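Local coordinates for bacterial transferase hexapeptide (Three repeats) family protein (Acinetobacter baumannii, PDB 4M9C) that probably transfers an acetyl group to a UDP-linked amino sugar on the pathway to UDP-N,N'-diacetylbacillosamine, at residues 96-101 against 110-115; 114-119 against 132-137; 146-151 against 158-163; 163-168 against 186-191. One frame throughout, in Å; residues are numbered along the deposited sequence.

Contact 1: 96-101 against 110-115; sequences TNTVIL and SLLCPF
Asn97 grips Phe115 twice, once at its backbone and once at its ring. The amide oxygen OD1 of Asn97 takes the N-H of Phe115 in a short bond, 2.7 Å from OD1 to N, that is almost straight at hydrogen (175°). The donor comes in from the side of the C=O, tilted 30° from the carbonyl plane. The other half of the same amide covers the aromatic ring: Asn97 ND2 stands 3.1 Å above the Phe115 ring plane, over its centre, with amide and ring planes 58° apart. CG of Asn97 sits between its own backbone N and carbonyl carbon, and from there the amide reaches across to both the peptide and the ring, which fixes its rotation.

The two segments belong to different sheets of the left-handed beta-helix of this protein. Strand 99-100 is an outermost strand of one sheet and strand 111-112 of another. Thr98 and Ile100 meet Leu112 between the two sheets near the first coils, while Asn97 and Phe115 sit at the corner beside them. Asn97 of the third subunit and Phe115 of the second also pack on Phe115, placing the pair at the trimer interface.

Thr98 faces Leu112 roughly at a right angle. Its CG2, anti to the backbone N, lies 4.1 Å from Leu112 CD1, and the same CD1 is 4.0 Å from Ile100 CD1, so one leucine methyl serves two neighbours. The hydroxyl of Thr98 is hydrogen-bonded to Thr116 OG1 and to the backbone N of Ser95, while Leu112 O bonds to Ser95 OG.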
loop_
_atom_site.group_PDB
_atom_site.type_symbol
_atom_site.label_atom_id
_atom_site.label_comp_id
_atom_site.label_asym_id
_atom_site.label_seq_id
_atom_site.Cartn_x
_atom_site.Cartn_y
_atom_site.Cartn_z
ATOM N N THR A 96 4.844 9.596 -9.678
ATOM C CA THR A 96 3.634 10.383 -9.883
ATOM C C THR A 96 2.669 10.267 -8.708
ATOM O O THR A 96 2.085 11.256 -8.282
ATOM C CB THR A 96 2.918 9.962 -11.171
ATOM O OG1 THR A 96 3.817 10.127 -12.271
ATOM C CG2 THR A 96 1.665 10.828 -11.415
ATOM N N ASN A 97 2.496 9.065 -8.173
ATOM C CA ASN A 97 1.509 8.903 -7.114
ATOM C C ASN A 97 2.059 9.082 -5.694
ATOM O O ASN A 97 1.349 8.823 -4.720
ATOM C CB ASN A 97 0.759 7.567 -7.242
ATOM C CG ASN A 97 1.647 6.362 -6.946
ATOM O OD1 ASN A 97 2.808 6.510 -6.561
ATOM N ND2 ASN A 97 1.102 5.166 -7.135
ATOM N N THR A 98 3.312 9.516 -5.573
ATOM C CA THR A 98 3.905 9.757 -4.253
ATOM C C THR A 98 3.146 10.872 -3.540
ATOM O O THR A 98 2.786 11.878 -4.155
ATOM C CB THR A 98 5.396 10.160 -4.358
ATOM O OG1 THR A 98 6.177 9.035 -4.790
ATOM C CG2 THR A 98 5.938 10.646 -3.008
ATOM N N VAL A 99 2.903 10.688 -2.248
ATOM C CA VAL A 99 2.242 11.699 -1.434
ATOM C C VAL A 99 3.213 12.249 -0.390
ATOM O O VAL A 99 3.868 11.479 0.324
ATOM C CB VAL A 99 1.009 11.106 -0.712
ATOM C CG1 VAL A 99 0.448 12.095 0.322
ATOM C CG2 VAL A 99 -0.057 10.709 -1.725
ATOM N N ILE A 100 3.314 13.573 -0.317
ATOM C CA ILE A 100 4.097 14.257 0.712
ATOM C C ILE A 100 3.219 15.369 1.303
ATOM O O ILE A 100 2.682 16.183 0.554
ATOM C CB ILE A 100 5.375 14.894 0.117
ATOM C CG1 ILE A 100 6.272 13.825 -0.524
ATOM C CG2 ILE A 100 6.140 15.681 1.189
ATOM C CD1 ILE A 100 7.352 14.413 -1.438
ATOM N N LEU A 101 3.055 15.387 2.629
ATOM C CA LEU A 101 2.198 16.372 3.285
ATOM C C LEU A 101 2.966 17.610 3.803
ATOM O O LEU A 101 3.794 18.176 3.080
ATOM C CB LEU A 101 1.355 15.710 4.384
ATOM C CG LEU A 101 0.430 14.586 3.878
ATOM C CD1 LEU A 101 -0.470 14.039 4.988
ATOM C CD2 LEU A 101 -0.418 15.065 2.692
ATOM N N SER A 110 17.136 12.156 -2.868
ATOM C CA SER A 110 16.068 11.259 -2.437
ATOM C C SER A 110 15.516 10.472 -3.621
ATOM O O SER A 110 15.587 10.906 -4.768
ATOM C CB SER A 110 14.945 12.016 -1.709
ATOM O OG SER A 110 14.323 12.953 -2.578
ATOM N N LEU A 111 14.989 9.292 -3.331
ATOM C CA LEU A 111 14.382 8.455 -4.349
ATOM C C LEU A 111 13.108 7.854 -3.766
ATOM O O LEU A 111 13.172 7.010 -2.877
ATOM C CB LEU A 111 15.352 7.344 -4.754
ATOM C CG LEU A 111 14.757 6.240 -5.631
ATOM C CD1 LEU A 111 14.344 6.786 -6.986
ATOM C CD2 LEU A 111 15.753 5.106 -5.790
ATOM N N LEU A 112 11.951 8.308 -4.244
ATOM C CA LEU A 112 10.673 7.848 -3.691
ATOM C C LEU A 112 9.903 7.086 -4.757
ATOM O O LEU A 112 9.431 7.677 -5.728
ATOM C CB LEU A 112 9.849 9.036 -3.169
ATOM C CG LEU A 112 10.628 9.992 -2.252
ATOM C CD1 LEU A 112 9.849 11.300 -1.959
ATOM C CD2 LEU A 112 11.041 9.309 -0.972
ATOM N N CYS A 113 9.764 5.779 -4.563
ATOM C CA CYS A 113 9.150 4.914 -5.558
ATOM C C CYS A 113 7.612 4.969 -5.497
ATOM O O CYS A 113 7.044 5.656 -4.650
ATOM C CB CYS A 113 9.688 3.484 -5.394
ATOM S SG CYS A 113 11.518 3.387 -5.635
ATOM N N PRO A 114 6.937 4.262 -6.416
ATOM C CA PRO A 114 5.471 4.297 -6.457
ATOM C C PRO A 114 4.790 3.890 -5.147
ATOM O O PRO A 114 5.246 2.977 -4.452
ATOM C CB PRO A 114 5.138 3.305 -7.570
ATOM C CG PRO A 114 6.319 3.449 -8.524
ATOM C CD PRO A 114 7.505 3.584 -7.598
ATOM N N PHE A 115 3.704 4.583 -4.834
ATOM C CA PHE A 115 2.900 4.335 -3.633
ATOM C C PHE A 115 3.622 4.649 -2.332
ATOM O O PHE A 115 3.320 4.066 -1.284
ATOM C CB PHE A 115 2.340 2.900 -3.607
ATOM C CG PHE A 115 1.494 2.577 -4.794
ATOM C CD1 PHE A 115 0.190 3.054 -4.882
ATOM C CD2 PHE A 115 2.008 1.831 -5.844
ATOM C CE1 PHE A 115 -0.597 2.778 -5.996
ATOM C CE2 PHE A 115 1.230 1.551 -6.954
ATOM C CZ PHE A 115 -0.078 2.020 -7.030
#

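Contact 2: 114-119 against 132-137; sequences PFTCLT and IYSYVA
Phe115 and Tyr133 adopt nearly the same first torsion (chi1 -58° and -56°), each CG lying beside its backbone N, so the two side chains run alongside one another and point the same way. They mark equivalent places on successive coils of the left-handed beta-helix, just before the parallel pair of strands 117-118 and 135-136. The ring planes are nearly parallel, 3° apart, but slid so that they barely overlap, with centroids 4.8 Å apart. Instead the CB of Phe115 covers a face of the Tyr133 ring, 3.6 Å above its plane and offset toward the rim, in a CH-pi contact. The Tyr133 hydroxyl is bonded to Phe115 O of the third subunit, carrying the aromatic pair into the trimer interface.

Backbone bonds tie the coils together. Tyr133 N gives its hydrogen to Pro114 O, Val136 N to Cys117 O, and Thr119 N to Val136 O; Cys117 N to Ser134 O is weak, at 3.3 Å. Beside this ladder, Pro114 CD rests 3.6 Å from Ile132 CG2. On the face carrying Leu118 and Val136, the methyl CD1 of Leu118 leans 3.7 Å from Val136 CG2.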
loop_
_atom_site.group_PDB
_atom_site.type_symbol
_atom_site.label_atom_id
_atom_site.label_comp_id
_atom_site.label_asym_id
_atom_site.label_seq_id
_atom_site.Cartn_x
_atom_site.Cartn_y
_atom_site.Cartn_z
ATOM N N PRO A 114 6.937 4.262 -6.416
ATOM C CA PRO A 114 5.471 4.297 -6.457
ATOM C C PRO A 114 4.790 3.890 -5.147
ATOM O O PRO A 114 5.246 2.977 -4.452
ATOM C CB PRO A 114 5.138 3.305 -7.570
ATOM C CG PRO A 114 6.319 3.449 -8.524
ATOM C CD PRO A 114 7.505 3.584 -7.598
ATOM N N PHE A 115 3.704 4.583 -4.834
ATOM C CA PHE A 115 2.900 4.335 -3.633
ATOM C C PHE A 115 3.622 4.649 -2.332
ATOM O O PHE A 115 3.320 4.066 -1.284
ATOM C CB PHE A 115 2.340 2.900 -3.607
ATOM C CG PHE A 115 1.494 2.577 -4.794
ATOM C CD1 PHE A 115 0.190 3.054 -4.882
ATOM C CD2 PHE A 115 2.008 1.831 -5.844
ATOM C CE1 PHE A 115 -0.597 2.778 -5.996
ATOM C CE2 PHE A 115 1.230 1.551 -6.954
ATOM C CZ PHE A 115 -0.078 2.020 -7.030
ATOM N N THR A 116 4.570 5.571 -2.383
ATOM C CA THR A 116 5.212 6.011 -1.151
ATOM C C THR A 116 4.480 7.200 -0.555
ATOM O O THR A 116 3.778 7.932 -1.254
ATOM C CB THR A 116 6.676 6.409 -1.356
ATOM O OG1 THR A 116 6.805 7.152 -2.577
ATOM C CG2 THR A 116 7.568 5.160 -1.389
ATOM N N CYS A 117 4.676 7.404 0.739
ATOM C CA CYS A 117 3.960 8.437 1.457
ATOM C C CYS A 117 4.820 8.983 2.579
ATOM O O CYS A 117 5.339 8.223 3.392
ATOM C CB CYS A 117 2.664 7.865 2.032
ATOM S SG CYS A 117 1.609 9.103 2.891
ATOM N N LEU A 118 4.986 10.300 2.600
ATOM C CA LEU A 118 5.624 10.999 3.710
ATOM C C LEU A 118 4.559 11.939 4.281
ATOM O O LEU A 118 3.981 12.733 3.533
ATOM C CB LEU A 118 6.805 11.817 3.188
ATOM C CG LEU A 118 8.229 11.249 3.070
ATOM C CD1 LEU A 118 8.333 9.716 3.068
ATOM C CD2 LEU A 118 8.927 11.848 1.869
ATOM N N THR A 119 4.270 11.855 5.580
ATOM C CA THR A 119 3.192 12.675 6.133
ATOM C C THR A 119 3.654 14.091 6.517
ATOM O O THR A 119 3.995 14.866 5.639
ATOM C CB THR A 119 2.408 11.966 7.260
ATOM O OG1 THR A 119 3.266 11.699 8.373
ATOM C CG2 THR A 119 1.800 10.650 6.749
ATOM N N ILE A 132 8.780 0.890 -3.093
ATOM C CA ILE A 132 7.324 0.873 -3.206
ATOM C C ILE A 132 6.549 0.541 -1.931
ATOM O O ILE A 132 6.900 -0.376 -1.173
ATOM C CB ILE A 132 6.863 -0.005 -4.376
ATOM C CG1 ILE A 132 7.377 -1.428 -4.227
ATOM C CG2 ILE A 132 7.385 0.560 -5.692
ATOM C CD1 ILE A 132 6.849 -2.338 -5.322
ATOM N N TYR A 133 5.505 1.327 -1.700
ATOM C CA TYR A 133 4.604 1.166 -0.548
ATOM C C TYR A 133 5.231 1.489 0.796
ATOM O O TYR A 133 4.588 1.295 1.812
ATOM C CB TYR A 133 3.983 -0.238 -0.487
ATOM C CG TYR A 133 3.238 -0.625 -1.743
ATOM C CD1 TYR A 133 1.897 -0.282 -1.919
ATOM C CD2 TYR A 133 3.871 -1.338 -2.746
ATOM C CE1 TYR A 133 1.219 -0.639 -3.066
ATOM C CE2 TYR A 133 3.211 -1.700 -3.891
ATOM C CZ TYR A 133 1.885 -1.346 -4.050
ATOM O OH TYR A 133 1.235 -1.719 -5.199
ATOM N N SER A 134 6.467 1.980 0.823
ATOM C CA SER A 134 7.034 2.393 2.105
ATOM C C SER A 134 6.532 3.788 2.502
ATOM O O SER A 134 6.143 4.590 1.648
ATOM C CB SER A 134 8.572 2.326 2.113
ATOM O OG SER A 134 9.156 3.275 1.233
ATOM N N TYR A 135 6.530 4.074 3.800
ATOM C CA TYR A 135 6.105 5.390 4.263
ATOM C C TYR A 135 6.840 5.845 5.510
ATOM O O TYR A 135 7.420 5.041 6.233
ATOM C CB TYR A 135 4.597 5.410 4.516
ATOM C CG TYR A 135 4.133 4.605 5.708
ATOM C CD1 TYR A 135 4.374 5.044 7.008
ATOM C CD2 TYR A 135 3.405 3.436 5.536
ATOM C CE1 TYR A 135 3.921 4.316 8.116
ATOM C CE2 TYR A 135 2.952 2.707 6.631
ATOM C CZ TYR A 135 3.215 3.153 7.916
ATOM O OH TYR A 135 2.766 2.427 8.996
ATOM N N VAL A 136 6.827 7.152 5.737
ATOM C CA VAL A 136 7.347 7.750 6.956
ATOM C C VAL A 136 6.242 8.633 7.548
ATOM O O VAL A 136 5.727 9.529 6.867
ATOM C CB VAL A 136 8.567 8.638 6.662
ATOM C CG1 VAL A 136 9.084 9.270 7.953
ATOM C CG2 VAL A 136 9.662 7.841 5.936
ATOM N N ALA A 137 5.875 8.384 8.798
ATOM C CA ALA A 137 4.759 9.102 9.411
ATOM C C ALA A 137 5.258 10.303 10.211
ATOM O O ALA A 137 6.428 10.667 10.111
ATOM C CB ALA A 137 3.945 8.180 10.271
#

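Contact 3: 146-151 against 158-163; sequences VTFAPG and IHIEDH
Ile160 meets Phe148 head-on: the two side chains come from opposite directions, and the methyl CD1 of Ile160 touches the edge of the ring, near its plane, 3.5 Å from Phe148 CZ and 3.6 Å from CE2. This is the tight part of the contact. Ile160 keeps CG1 beside its backbone N (chi1 -62°), which sends the CD1 branch to the ring and turns the other branch, CG2, to Val146. There the approach is at about a right angle, with Ile160 CG2 3.9 Å from Val146 CG1. One isoleucine thus fills the angle between a valine and a phenylalanine, one branch to each.

Strand 147-148 and strand 158-160 lie in different sheets of the left-handed beta-helix, and this apolar trio packs them across its interior; Cys154, on the third sheet, touches both Phe148 and Ile160. Phe128 adds an edge-to-face contact with Phe148.

Toward the turn at 161-163 the packing thins. Val146 still reaches the backbone, with CG2 3.5 Å from Glu161 O and 4.0 Å from His163 N, but the side chains of Glu161, Asp162 and His163 all start away from the valine, and these residues are partly exposed to solvent. Their polar groups are held by other neighbours: Glu161 OE1 makes a weak bond with Lys185 N, Asp162 OD2 bonds to Asp144 N, and the imidazole of His163 bonds through ND1 to Ser73 OG, with a weak hydrogen bond between NE2 and Glu77 OE2.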
loop_
_atom_site.group_PDB
_atom_site.type_symbol
_atom_site.label_atom_id
_atom_site.label_comp_id
_atom_site.label_asym_id
_atom_site.label_seq_id
_atom_site.Cartn_x
_atom_site.Cartn_y
_atom_site.Cartn_z
ATOM N N VAL A 146 19.887 6.176 4.414
ATOM C CA VAL A 146 18.907 5.246 4.946
ATOM C C VAL A 146 18.112 4.639 3.795
ATOM O O VAL A 146 17.787 5.322 2.806
ATOM C CB VAL A 146 17.967 5.951 5.942
ATOM C CG1 VAL A 146 16.802 5.050 6.322
ATOM C CG2 VAL A 146 18.756 6.381 7.181
ATOM N N THR A 147 17.806 3.354 3.924
ATOM C CA THR A 147 17.105 2.622 2.886
ATOM C C THR A 147 15.876 1.937 3.443
ATOM O O THR A 147 15.972 1.180 4.412
ATOM C CB THR A 147 18.025 1.552 2.263
ATOM O OG1 THR A 147 19.128 2.196 1.624
ATOM C CG2 THR A 147 17.272 0.732 1.235
ATOM N N PHE A 148 14.722 2.218 2.843
ATOM C CA PHE A 148 13.470 1.531 3.173
ATOM C C PHE A 148 13.186 0.590 2.025
ATOM O O PHE A 148 12.977 1.036 0.890
ATOM C CB PHE A 148 12.279 2.518 3.270
ATOM C CG PHE A 148 12.164 3.236 4.598
ATOM C CD1 PHE A 148 10.956 3.783 4.990
ATOM C CD2 PHE A 148 13.259 3.378 5.438
ATOM C CE1 PHE A 148 10.837 4.452 6.198
ATOM C CE2 PHE A 148 13.149 4.052 6.640
ATOM C CZ PHE A 148 11.938 4.588 7.024
ATOM N N ALA A 149 13.172 -0.705 2.310
ATOM C CA ALA A 149 12.793 -1.694 1.319
ATOM C C ALA A 149 11.292 -1.546 1.102
ATOM O O ALA A 149 10.633 -0.835 1.854
ATOM C CB ALA A 149 13.131 -3.098 1.825
ATOM N N PRO A 150 10.743 -2.231 0.093
ATOM C CA PRO A 150 9.312 -2.139 -0.215
ATOM C C PRO A 150 8.427 -2.542 0.958
ATOM O O PRO A 150 8.687 -3.546 1.616
ATOM C CB PRO A 150 9.131 -3.123 -1.381
ATOM C CG PRO A 150 10.488 -3.269 -1.978
ATOM C CD PRO A 150 11.471 -3.090 -0.857
ATOM N N GLY A 151 7.399 -1.739 1.221
ATOM C CA GLY A 151 6.419 -2.061 2.235
ATOM C C GLY A 151 6.904 -1.776 3.640
ATOM O O GLY A 151 6.262 -2.193 4.609
ATOM N N ILE A 158 9.692 8.346 15.336
ATOM C CA ILE A 158 10.778 7.385 15.216
ATOM C C ILE A 158 11.999 8.117 14.683
ATOM O O ILE A 158 11.885 8.960 13.789
ATOM C CB ILE A 158 10.371 6.232 14.286
ATOM C CG1 ILE A 158 9.236 5.425 14.933
ATOM C CG2 ILE A 158 11.578 5.339 13.948
ATOM C CD1 ILE A 158 8.537 4.456 13.996
ATOM N N HIS A 159 13.164 7.829 15.253
ATOM C CA HIS A 159 14.409 8.382 14.741
ATOM C C HIS A 159 15.236 7.234 14.171
ATOM O O HIS A 159 15.612 6.305 14.888
ATOM C CB HIS A 159 15.183 9.126 15.841
ATOM C CG HIS A 159 14.442 10.296 16.420
ATOM N ND1 HIS A 159 14.977 11.111 17.396
ATOM C CD2 HIS A 159 13.208 10.790 16.156
ATOM C CE1 HIS A 159 14.109 12.058 17.705
ATOM N NE2 HIS A 159 13.026 11.885 16.968
ATOM N N ILE A 160 15.469 7.278 12.868
ATOM C CA ILE A 160 16.243 6.249 12.184
ATOM C C ILE A 160 17.578 6.865 11.802
ATOM O O ILE A 160 17.632 7.789 11.002
ATOM C CB ILE A 160 15.502 5.738 10.936
ATOM C CG1 ILE A 160 14.173 5.096 11.357
ATOM C CG2 ILE A 160 16.353 4.744 10.173
ATOM C CD1 ILE A 160 13.328 4.603 10.211
ATOM N N GLU A 161 18.655 6.377 12.404
ATOM C CA GLU A 161 19.957 7.014 12.237
ATOM C C GLU A 161 20.675 6.553 10.965
ATOM O O GLU A 161 20.202 5.651 10.282
ATOM C CB GLU A 161 20.805 6.791 13.497
ATOM C CG GLU A 161 20.197 7.480 14.717
ATOM C CD GLU A 161 20.870 7.089 16.016
ATOM O OE1 GLU A 161 21.746 6.201 15.996
ATOM O OE2 GLU A 161 20.519 7.672 17.065
ATOM N N ASP A 162 21.803 7.191 10.648
ATOM C CA ASP A 162 22.544 6.923 9.414
ATOM C C ASP A 162 22.670 5.453 9.046
ATOM O O ASP A 162 22.881 4.602 9.909
ATOM C CB ASP A 162 23.953 7.522 9.491
ATOM C CG ASP A 162 23.947 9.039 9.529
ATOM O OD1 ASP A 162 25.052 9.624 9.542
ATOM O OD2 ASP A 162 22.850 9.652 9.520
ATOM N N HIS A 163 22.546 5.163 7.753
ATOM C CA HIS A 163 22.888 3.845 7.213
ATOM C C HIS A 163 22.012 2.681 7.667
ATOM O O HIS A 163 22.311 1.533 7.365
ATOM C CB HIS A 163 24.380 3.531 7.448
ATOM C CG HIS A 163 25.288 4.268 6.516
ATOM N ND1 HIS A 163 25.470 3.885 5.203
ATOM C CD2 HIS A 163 26.029 5.389 6.687
ATOM C CE1 HIS A 163 26.301 4.727 4.612
ATOM N NE2 HIS A 163 26.662 5.643 5.493
#

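Contact 4: 163-168 against 186-191; sequences HAYIGT and GAIVGM
Tyr165 presents its ring obliquely to the neighbouring coil: the CG2 methyl of Ile188 comes 4.4 Å from Tyr165 CD1, a loose approach on the partly exposed face of the sheet, and Val189 O also nears the ring obliquely. Tyr165 packs on Thr147 and Ala149 of the preceding coil as well. The imidazole of His163 is turned away from 186-191 and meets the ring of Tyr145, the planes at about 15°; it is the CB of His163 that lies 4.1 Å from Gly186 CA.

The peptide groups do the closer work. Tyr165 N gives a hydrogen bond to Ala187 O, 3.0 Å long, and Val189 N gives one to Tyr165 O, 2.9 Å long. Gly167 N to Val189 O is short but weak, bent to 128° at hydrogen. A water sits 2.8 Å from both His163 O and Ala187 O, placed to donate to either, though more acceptors lie within its reach than it has protons.

Inside, Ile166 and Val189 lie side by side, pointing the same way, with Ile166 CD1 3.8 Å from Val189 CG2. At the far end the packing is tighter than usual: Thr168 CG2 is 3.4 Å from Met191 CB, and the methionine, bent at chi3, brings CE to the same methyl at 3.6 Å. Thr168 OG1 turns elsewhere, to Pro150 O and to Asn155 ND2 of the third subunit. Parallel strands 165-166 and 188-189, paired in register with an apolar residue turned inward on each, belong to neighbouring coils and stack within one of the sheets of a left-handed beta-helix.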
loop_
_atom_site.group_PDB
_atom_site.type_symbol
_atom_site.label_atom_id
_atom_site.label_comp_id
_atom_site.label_asym_id
_atom_site.label_seq_id
_atom_site.Cartn_x
_atom_site.Cartn_y
_atom_site.Cartn_z
ATOM N N HIS A 163 22.546 5.163 7.753
ATOM C CA HIS A 163 22.888 3.845 7.213
ATOM C C HIS A 163 22.012 2.681 7.667
ATOM O O HIS A 163 22.311 1.533 7.365
ATOM C CB HIS A 163 24.380 3.531 7.448
ATOM C CG HIS A 163 25.288 4.268 6.516
ATOM N ND1 HIS A 163 25.470 3.885 5.203
ATOM C CD2 HIS A 163 26.029 5.389 6.687
ATOM C CE1 HIS A 163 26.301 4.727 4.612
ATOM N NE2 HIS A 163 26.662 5.643 5.493
ATOM N N ALA A 164 20.928 2.964 8.381
ATOM C CA ALA A 164 20.002 1.899 8.748
ATOM C C ALA A 164 19.285 1.343 7.505
ATOM O O ALA A 164 19.077 2.056 6.528
ATOM C CB ALA A 164 19.014 2.399 9.758
ATOM N N TYR A 165 18.934 0.062 7.539
ATOM C CA TYR A 165 18.171 -0.572 6.462
ATOM C C TYR A 165 16.895 -1.150 7.069
ATOM O O TYR A 165 16.964 -1.964 7.983
ATOM C CB TYR A 165 18.990 -1.692 5.796
ATOM C CG TYR A 165 18.227 -2.511 4.760
ATOM C CD1 TYR A 165 17.515 -3.645 5.130
ATOM C CD2 TYR A 165 18.225 -2.148 3.415
ATOM C CE1 TYR A 165 16.819 -4.391 4.195
ATOM C CE2 TYR A 165 17.533 -2.898 2.464
ATOM C CZ TYR A 165 16.835 -4.017 2.862
ATOM O OH TYR A 165 16.139 -4.770 1.938
ATOM N N ILE A 166 15.738 -0.716 6.576
ATOM C CA ILE A 166 14.460 -1.253 7.034
ATOM C C ILE A 166 13.934 -2.248 6.011
ATOM O O ILE A 166 13.610 -1.878 4.880
ATOM C CB ILE A 166 13.417 -0.142 7.274
ATOM C CG1 ILE A 166 14.040 1.005 8.075
ATOM C CG2 ILE A 166 12.199 -0.712 8.001
ATOM C CD1 ILE A 166 14.610 0.581 9.442
ATOM N N GLY A 167 13.837 -3.509 6.425
ATOM C CA GLY A 167 13.546 -4.602 5.516
ATOM C C GLY A 167 12.134 -4.630 4.969
ATOM O O GLY A 167 11.247 -3.932 5.459
ATOM N N THR A 168 11.931 -5.452 3.943
ATOM C CA THR A 168 10.668 -5.478 3.213
ATOM C C THR A 168 9.513 -5.962 4.109
ATOM O O THR A 168 9.592 -7.020 4.743
ATOM C CB THR A 168 10.791 -6.300 1.879
ATOM O OG1 THR A 168 9.530 -6.331 1.199
ATOM C CG2 THR A 168 11.236 -7.729 2.151
ATOM N N GLY A 186 23.337 2.142 11.235
ATOM C CA GLY A 186 23.735 0.928 10.546
ATOM C C GLY A 186 23.001 -0.334 10.961
ATOM O O GLY A 186 23.381 -1.439 10.565
ATOM N N ALA A 187 21.953 -0.197 11.762
ATOM C CA ALA A 187 21.175 -1.370 12.128
ATOM C C ALA A 187 20.498 -1.941 10.885
ATOM O O ALA A 187 20.356 -1.262 9.863
ATOM C CB ALA A 187 20.142 -1.030 13.210
ATOM N N ILE A 188 20.085 -3.196 10.981
ATOM C CA ILE A 188 19.357 -3.862 9.923
ATOM C C ILE A 188 18.067 -4.437 10.508
ATOM O O ILE A 188 18.108 -5.334 11.344
ATOM C CB ILE A 188 20.186 -5.031 9.363
ATOM C CG1 ILE A 188 21.471 -4.517 8.706
ATOM C CG2 ILE A 188 19.362 -5.872 8.408
ATOM C CD1 ILE A 188 22.358 -5.623 8.195
ATOM N N VAL A 189 16.923 -3.922 10.076
ATOM C CA VAL A 189 15.644 -4.497 10.485
ATOM C C VAL A 189 15.260 -5.510 9.411
ATOM O O VAL A 189 15.097 -5.147 8.242
ATOM C CB VAL A 189 14.553 -3.392 10.609
ATOM C CG1 VAL A 189 13.174 -4.000 10.823
ATOM C CG2 VAL A 189 14.904 -2.427 11.737
ATOM N N GLY A 190 15.130 -6.777 9.784
ATOM C CA GLY A 190 14.967 -7.827 8.789
ATOM C C GLY A 190 13.596 -7.781 8.147
ATOM O O GLY A 190 12.675 -7.234 8.732
ATOM N N MET A 191 13.450 -8.350 6.953
ATOM C CA MET A 191 12.130 -8.426 6.336
ATOM C C MET A 191 11.093 -8.992 7.298
ATOM O O MET A 191 11.349 -9.943 8.041
ATOM C CB MET A 191 12.155 -9.279 5.071
ATOM C CG MET A 191 12.552 -10.712 5.307
ATOM S SD MET A 191 12.497 -11.679 3.777
ATOM C CE MET A 191 10.883 -11.195 3.174
HETATM O O HOH W 1 22.225 -1.242 7.831
#

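How the contacts relate
Contacts 2 and 4 are lateral pairings within a sheet, joined by ladders of backbone bonds between parallel strands. Contacts 1 and 3 instead join two sheets of the same helix through side chains: contact 1 is led by an amide bonded to a backbone N-H and set over a ring, whereas contact 3 is apolar. Contact 2 is wholly buried, the other three partly so. Contacts 1 and 2 share Pro114 and Phe115, and contacts 3 and 4 share His163, so each pair links a between-sheet packing to the neighbouring in-sheet one. Contact 2 touches contact 3 through Ile132 O and Gly151 N, while contact 1 stays about 12 Å from contact 4 at the nearest atoms. All four reach the third subunit.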